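Local coordinates for actin-binding protein, cofilin/tropomyosin family protein, putative (Entamoeba histolytica, PDB 4LIZ) that binds actin filaments and stabilises them, and may contribute to phagocytosis and pseudopod formation by helping to maintain F-actin, at residues E8-V13 and F26-G30; A59-A63 and V97-K102. All blocks are in the same frame, centred on the assembly; numbering follows the deposited sequence.

Contact 1: E8-V13 and F26-G30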
loop_
_atom_site.group_PDB
_atom_site.type_symbol
_atom_site.label_atom_id
_atom_site.label_comp_id
_atom_site.label_asym_id
_atom_site.label_seq_id
_atom_site.Cartn_x
_atom_site.Cartn_y
_atom_site.Cartn_z
ATOM N N GLU A 8 7.154 -8.431 -9.337
ATOM C CA GLU A 8 7.248 -6.971 -9.442
ATOM C C GLU A 8 7.250 -6.232 -8.122
ATOM O O GLU A 8 7.409 -5.028 -8.094
ATOM C CB GLU A 8 6.231 -6.362 -10.407
ATOM C CG GLU A 8 6.283 -6.827 -11.839
ATOM C CD GLU A 8 7.487 -6.188 -12.505
ATOM O OE1 GLU A 8 7.598 -4.939 -12.442
ATOM O OE2 GLU A 8 8.263 -6.958 -13.017
ATOM N N VAL A 9 7.000 -6.909 -7.021
ATOM C CA VAL A 9 6.765 -6.258 -5.730
ATOM C C VAL A 9 7.983 -5.843 -4.954
ATOM O O VAL A 9 8.081 -4.779 -4.398
ATOM C CB VAL A 9 5.771 -7.105 -4.851
ATOM C CG1 VAL A 9 5.548 -6.434 -3.504
ATOM C CG2 VAL A 9 4.478 -7.350 -5.602
ATOM N N ALA A 10 8.945 -6.819 -4.805
ATOM C CA ALA A 10 10.029 -6.587 -3.905
ATOM C C ALA A 10 10.928 -5.372 -4.239
ATOM O O ALA A 10 11.428 -4.696 -3.352
ATOM C CB ALA A 10 10.867 -7.866 -3.753
ATOM N N GLY A 11 11.137 -5.212 -5.519
ATOM C CA GLY A 11 11.990 -4.111 -5.954
ATOM C C GLY A 11 11.573 -2.724 -5.506
ATOM O O GLY A 11 12.272 -1.961 -4.836
ATOM N N PRO A 12 10.300 -2.389 -5.889
ATOM C CA PRO A 12 9.851 -1.109 -5.456
ATOM C C PRO A 12 9.668 -0.942 -3.950
ATOM O O PRO A 12 9.801 0.148 -3.443
ATOM C CB PRO A 12 8.465 -0.958 -6.179
ATOM C CG PRO A 12 8.568 -1.871 -7.309
ATOM C CD PRO A 12 9.431 -3.026 -6.903
ATOM N N VAL A 13 9.319 -1.995 -3.230
ATOM C CA VAL A 13 9.242 -1.967 -1.774
ATOM C C VAL A 13 10.624 -1.569 -1.159
ATOM O O VAL A 13 10.678 -0.708 -0.349
ATOM C CB VAL A 13 8.704 -3.363 -1.290
ATOM C CG1 VAL A 13 8.892 -3.493 0.234
ATOM C CG2 VAL A 13 7.229 -3.513 -1.679
ATOM N N PHE A 26 6.671 6.175 -2.518
ATOM C CA PHE A 26 5.447 5.370 -2.579
ATOM C C PHE A 26 5.403 4.507 -3.776
ATOM O O PHE A 26 6.036 4.800 -4.819
ATOM C CB PHE A 26 4.190 6.335 -2.608
ATOM C CG PHE A 26 3.810 6.868 -3.954
ATOM C CD1 PHE A 26 4.426 7.995 -4.407
ATOM C CD2 PHE A 26 2.922 6.251 -4.769
ATOM C CE1 PHE A 26 4.139 8.485 -5.675
ATOM C CE2 PHE A 26 2.606 6.702 -6.013
ATOM C CZ PHE A 26 3.304 7.814 -6.491
ATOM N N VAL A 27 4.615 3.433 -3.728
ATOM C CA VAL A 27 4.268 2.615 -4.831
ATOM C C VAL A 27 2.847 2.145 -4.764
ATOM O O VAL A 27 2.361 1.932 -3.618
ATOM C CB VAL A 27 5.235 1.434 -5.050
ATOM C CG1 VAL A 27 5.281 0.546 -3.786
ATOM C CG2 VAL A 27 4.955 0.592 -6.269
ATOM N N VAL A 28 2.183 2.087 -5.899
ATOM C CA VAL A 28 0.838 1.491 -6.037
ATOM C C VAL A 28 0.926 0.367 -6.995
ATOM O O VAL A 28 1.462 0.563 -8.114
ATOM C CB VAL A 28 -0.197 2.552 -6.437
ATOM C CG1 VAL A 28 -1.578 1.902 -6.607
ATOM C CG2 VAL A 28 -0.261 3.692 -5.474
ATOM N N PHE A 29 0.429 -0.836 -6.629
ATOM C CA PHE A 29 0.363 -1.963 -7.462
ATOM C C PHE A 29 -1.032 -2.265 -7.940
ATOM O O PHE A 29 -2.005 -2.142 -7.150
ATOM C CB PHE A 29 0.845 -3.253 -6.730
ATOM C CG PHE A 29 2.269 -3.182 -6.186
ATOM C CD1 PHE A 29 3.336 -3.358 -7.090
ATOM C CD2 PHE A 29 2.561 -2.916 -4.865
ATOM C CE1 PHE A 29 4.618 -3.297 -6.594
ATOM C CE2 PHE A 29 3.888 -2.876 -4.432
ATOM C CZ PHE A 29 4.891 -3.050 -5.323
ATOM N N GLY A 30 -1.129 -2.567 -9.198
ATOM C CA GLY A 30 -2.351 -3.097 -9.758
ATOM C C GLY A 30 -2.272 -4.566 -10.012
ATOM O O GLY A 30 -1.253 -5.249 -9.851
#

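Contact 2: A59-A63 and V97-K102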
loop_
_atom_site.group_PDB
_atom_site.type_symbol
_atom_site.label_atom_id
_atom_site.label_comp_id
_atom_site.label_asym_id
_atom_site.label_seq_id
_atom_site.Cartn_x
_atom_site.Cartn_y
_atom_site.Cartn_z
ATOM N N ALA A 59 -11.001 -1.053 -9.317
ATOM C CA ALA A 59 -9.851 -1.886 -9.262
ATOM C C ALA A 59 -9.571 -2.472 -7.869
ATOM O O ALA A 59 -9.910 -1.859 -6.876
ATOM C CB ALA A 59 -8.599 -1.076 -9.733
ATOM N N LEU A 60 -8.842 -3.560 -7.911
ATOM C CA LEU A 60 -8.179 -4.154 -6.710
ATOM C C LEU A 60 -6.695 -3.707 -6.777
ATOM O O LEU A 60 -6.024 -4.015 -7.758
ATOM C CB LEU A 60 -8.298 -5.691 -6.797
ATOM C CG LEU A 60 -8.046 -6.366 -5.464
ATOM C CD1 LEU A 60 -8.134 -7.923 -5.524
ATOM C CD2 LEU A 60 -6.672 -6.194 -5.036
ATOM N N GLN A 61 -6.229 -3.034 -5.759
ATOM C CA GLN A 61 -4.853 -2.484 -5.751
ATOM C C GLN A 61 -4.219 -2.622 -4.392
ATOM O O GLN A 61 -4.923 -2.913 -3.390
ATOM C CB GLN A 61 -4.856 -1.042 -6.234
ATOM C CG GLN A 61 -5.254 -0.817 -7.696
ATOM C CD GLN A 61 -5.607 0.596 -7.987
ATOM O OE1 GLN A 61 -6.609 1.110 -7.563
ATOM N NE2 GLN A 61 -4.657 1.296 -8.607
ATOM N N PHE A 62 -2.911 -2.428 -4.275
ATOM C CA PHE A 62 -2.201 -2.323 -3.055
ATOM C C PHE A 62 -1.325 -1.113 -3.029
ATOM O O PHE A 62 -0.913 -0.716 -4.138
ATOM C CB PHE A 62 -1.334 -3.563 -2.775
ATOM C CG PHE A 62 -2.136 -4.865 -2.714
ATOM C CD1 PHE A 62 -2.304 -5.658 -3.814
ATOM C CD2 PHE A 62 -2.638 -5.249 -1.496
ATOM C CE1 PHE A 62 -3.122 -6.831 -3.771
ATOM C CE2 PHE A 62 -3.342 -6.433 -1.436
ATOM C CZ PHE A 62 -3.562 -7.170 -2.520
ATOM N N ALA A 63 -1.000 -0.535 -1.953
ATOM C CA ALA A 63 -0.132 0.578 -1.903
ATOM C C ALA A 63 0.757 0.495 -0.729
ATOM O O ALA A 63 0.459 -0.072 0.351
ATOM C CB ALA A 63 -0.880 1.925 -1.955
ATOM N N VAL A 97 -10.569 -12.923 -3.950
ATOM C CA VAL A 97 -9.135 -13.288 -3.838
ATOM C C VAL A 97 -8.374 -12.340 -2.956
ATOM O O VAL A 97 -7.222 -12.597 -2.596
ATOM C CB VAL A 97 -8.473 -13.475 -5.208
ATOM C CG1 VAL A 97 -7.968 -12.137 -5.760
ATOM C CG2 VAL A 97 -7.411 -14.520 -5.129
HETATM N N MSE A 98 -8.937 -11.217 -2.565
HETATM C CA MSE A 98 -8.257 -10.198 -1.848
HETATM C C MSE A 98 -7.511 -10.684 -0.641
HETATM O O MSE A 98 -6.316 -10.425 -0.407
HETATM C CB MSE A 98 -9.103 -8.990 -1.518
HETATM C CG MSE A 98 -8.488 -8.022 -0.560
HETATM SE SE MSE A 98 -6.842 -7.261 -1.307
HETATM C CE MSE A 98 -7.476 -5.521 -1.901
ATOM N N SER A 99 -8.160 -11.461 0.257
ATOM C CA SER A 99 -7.451 -11.741 1.439
ATOM C C SER A 99 -6.265 -12.689 1.196
ATOM O O SER A 99 -5.215 -12.512 1.851
ATOM C CB SER A 99 -8.370 -12.409 2.559
ATOM O OG SER A 99 -9.321 -11.463 3.052
ATOM N N ILE A 100 -6.421 -13.730 0.403
ATOM C CA ILE A 100 -5.328 -14.701 0.166
ATOM C C ILE A 100 -4.180 -13.926 -0.596
ATOM O O ILE A 100 -2.995 -14.113 -0.251
ATOM C CB ILE A 100 -5.769 -15.965 -0.537
ATOM C CG1 ILE A 100 -4.730 -17.024 -0.431
ATOM C CG2 ILE A 100 -6.285 -15.756 -1.894
ATOM C CD1 ILE A 100 -5.189 -18.384 -0.832
ATOM N N LEU A 101 -4.560 -13.045 -1.524
ATOM C CA LEU A 101 -3.514 -12.302 -2.289
ATOM C C LEU A 101 -2.833 -11.372 -1.303
ATOM O O LEU A 101 -1.591 -11.215 -1.317
ATOM C CB LEU A 101 -4.157 -11.589 -3.365
ATOM C CG LEU A 101 -3.241 -10.659 -4.227
ATOM C CD1 LEU A 101 -2.037 -11.410 -4.727
ATOM C CD2 LEU A 101 -4.058 -10.104 -5.358
ATOM N N LYS A 102 -3.549 -10.635 -0.483
ATOM C CA LYS A 102 -3.027 -9.719 0.537
ATOM C C LYS A 102 -2.009 -10.424 1.435
ATOM O O LYS A 102 -0.979 -9.862 1.773
ATOM C CB LYS A 102 -4.204 -9.163 1.356
ATOM C CG LYS A 102 -3.823 -8.206 2.404
ATOM C CD LYS A 102 -5.047 -8.026 3.438
ATOM C CE LYS A 102 -6.287 -7.551 2.801
ATOM N NZ LYS A 102 -7.337 -7.260 3.807
#

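Contact 1: E8-V13 and F26-G30
Phe29 sets the far end of its ring against the backbone of Glu8 and Val9. With CG anti to its own carbonyl carbon (chi1 -58°), the ring stands off the sheet, and Phe29 CZ comes within 3.7 Å of Val9 CA. Val9 also brings its methyls to the ring: CG1 lies 3.9 Å from Phe29 CZ, while CG2 sits over one face, offset toward the rim. Val27 CG2, from the ring's own strand, lies over the opposite face, also toward the rim, so a valine methyl sits on either face.

A second apolar touch lies further along the helix, where Pro12 points toward the strand and its CB meets Val27 CG2 at 3.8 Å. Pro12 CB also approaches Phe29 CZ obliquely, and Val13 CG2 adds a looser touch at the ring edge.

The polar element is slight: the backbone O of Glu8 lies near the ring plane, 3.6 Å from Phe29 CE1, where the polarised C-H edge probably suits it.

In the fold, helix 10-17 lies across one face of the mixed sheet. Val9 and Pro12 also touch strand 37-44, Val13 reaches Tyr64 on strand 60-69, and Val9 and Val13 both meet Ile109.

Contact 2: A59-A63 and V97-K102
A Met-aromatic contact sits at the middle of this helix-on-sheet interface of the ADF-homology fold, where helix 92-108 packs on strand 60-69. The short segments run in nearly the same direction, their axes 10.5 Å apart and crossing at -30°. Residue 98 is selenomethionine, and Met98 SE lies 3.5 Å from Phe62 CZ. Met98 SE approaches the Phe62 ring obliquely, 56° off the ring normal. The Met98 chain leaves the helix with CG anti to the backbone N (chi1 169°) and then bends at the next two torsions, which swings the terminal methyl in toward the strand. There Met98 CE meets Leu60 CD2 at 3.3 Å, tighter than normal carbon-carbon contact, and also lies 3.9 Å from Gln61 O.

Phe62 points at the helix and fits against Leu101 and Lys102. Leu101 CD2 comes in at the ring edge, 3.8 Å from Phe62 CE1. Across CZ from there, Lys102 CA approaches obliquely, 3.8 Å from Phe62 CE2, and Lys102 CB adds to the touch before the rest leads away, to contact Glu115 and His117 on strand 114-118. At the other end of the interface, Leu60 CD1 meets Val97 CG1 at 4.2 Å.

Gln61 points to the other side of the strand, where OE1 accepts a hydrogen bond from Lys56 N, and NE2 is hydrogen-bonded to Asp41 OD2 and Ala54 O. Between strand and helix the contact is apolar, relying on shape and on the polarisable chalcogen beside the phenyl ring, selenium here where methionine would have sulfur, without hydrogen bonds between the two segments.

Contacts 1 and 2 are both largely buried, and they lock different helices onto neighbouring strands of one sheet: helix 10-17 onto 26-32, and helix 92-108 onto the antiparallel 60-69. They adjoin through the backbone, where Phe29 N and Phe62 O, 2.8 Å apart, probably form a hydrogen bond. Each strand thus offers a phenylalanine to its own covering segment at the point where the strands pair. Contact 1, nearer the centre of the chain, has valine methyls on both faces of its ring; contact 2, somewhat larger in buried area, sets the selenomethionine and leucine branches against its ring. Each has partly exposed members, Glu8 in contact 1 and Val97 and Lys102 in contact 2.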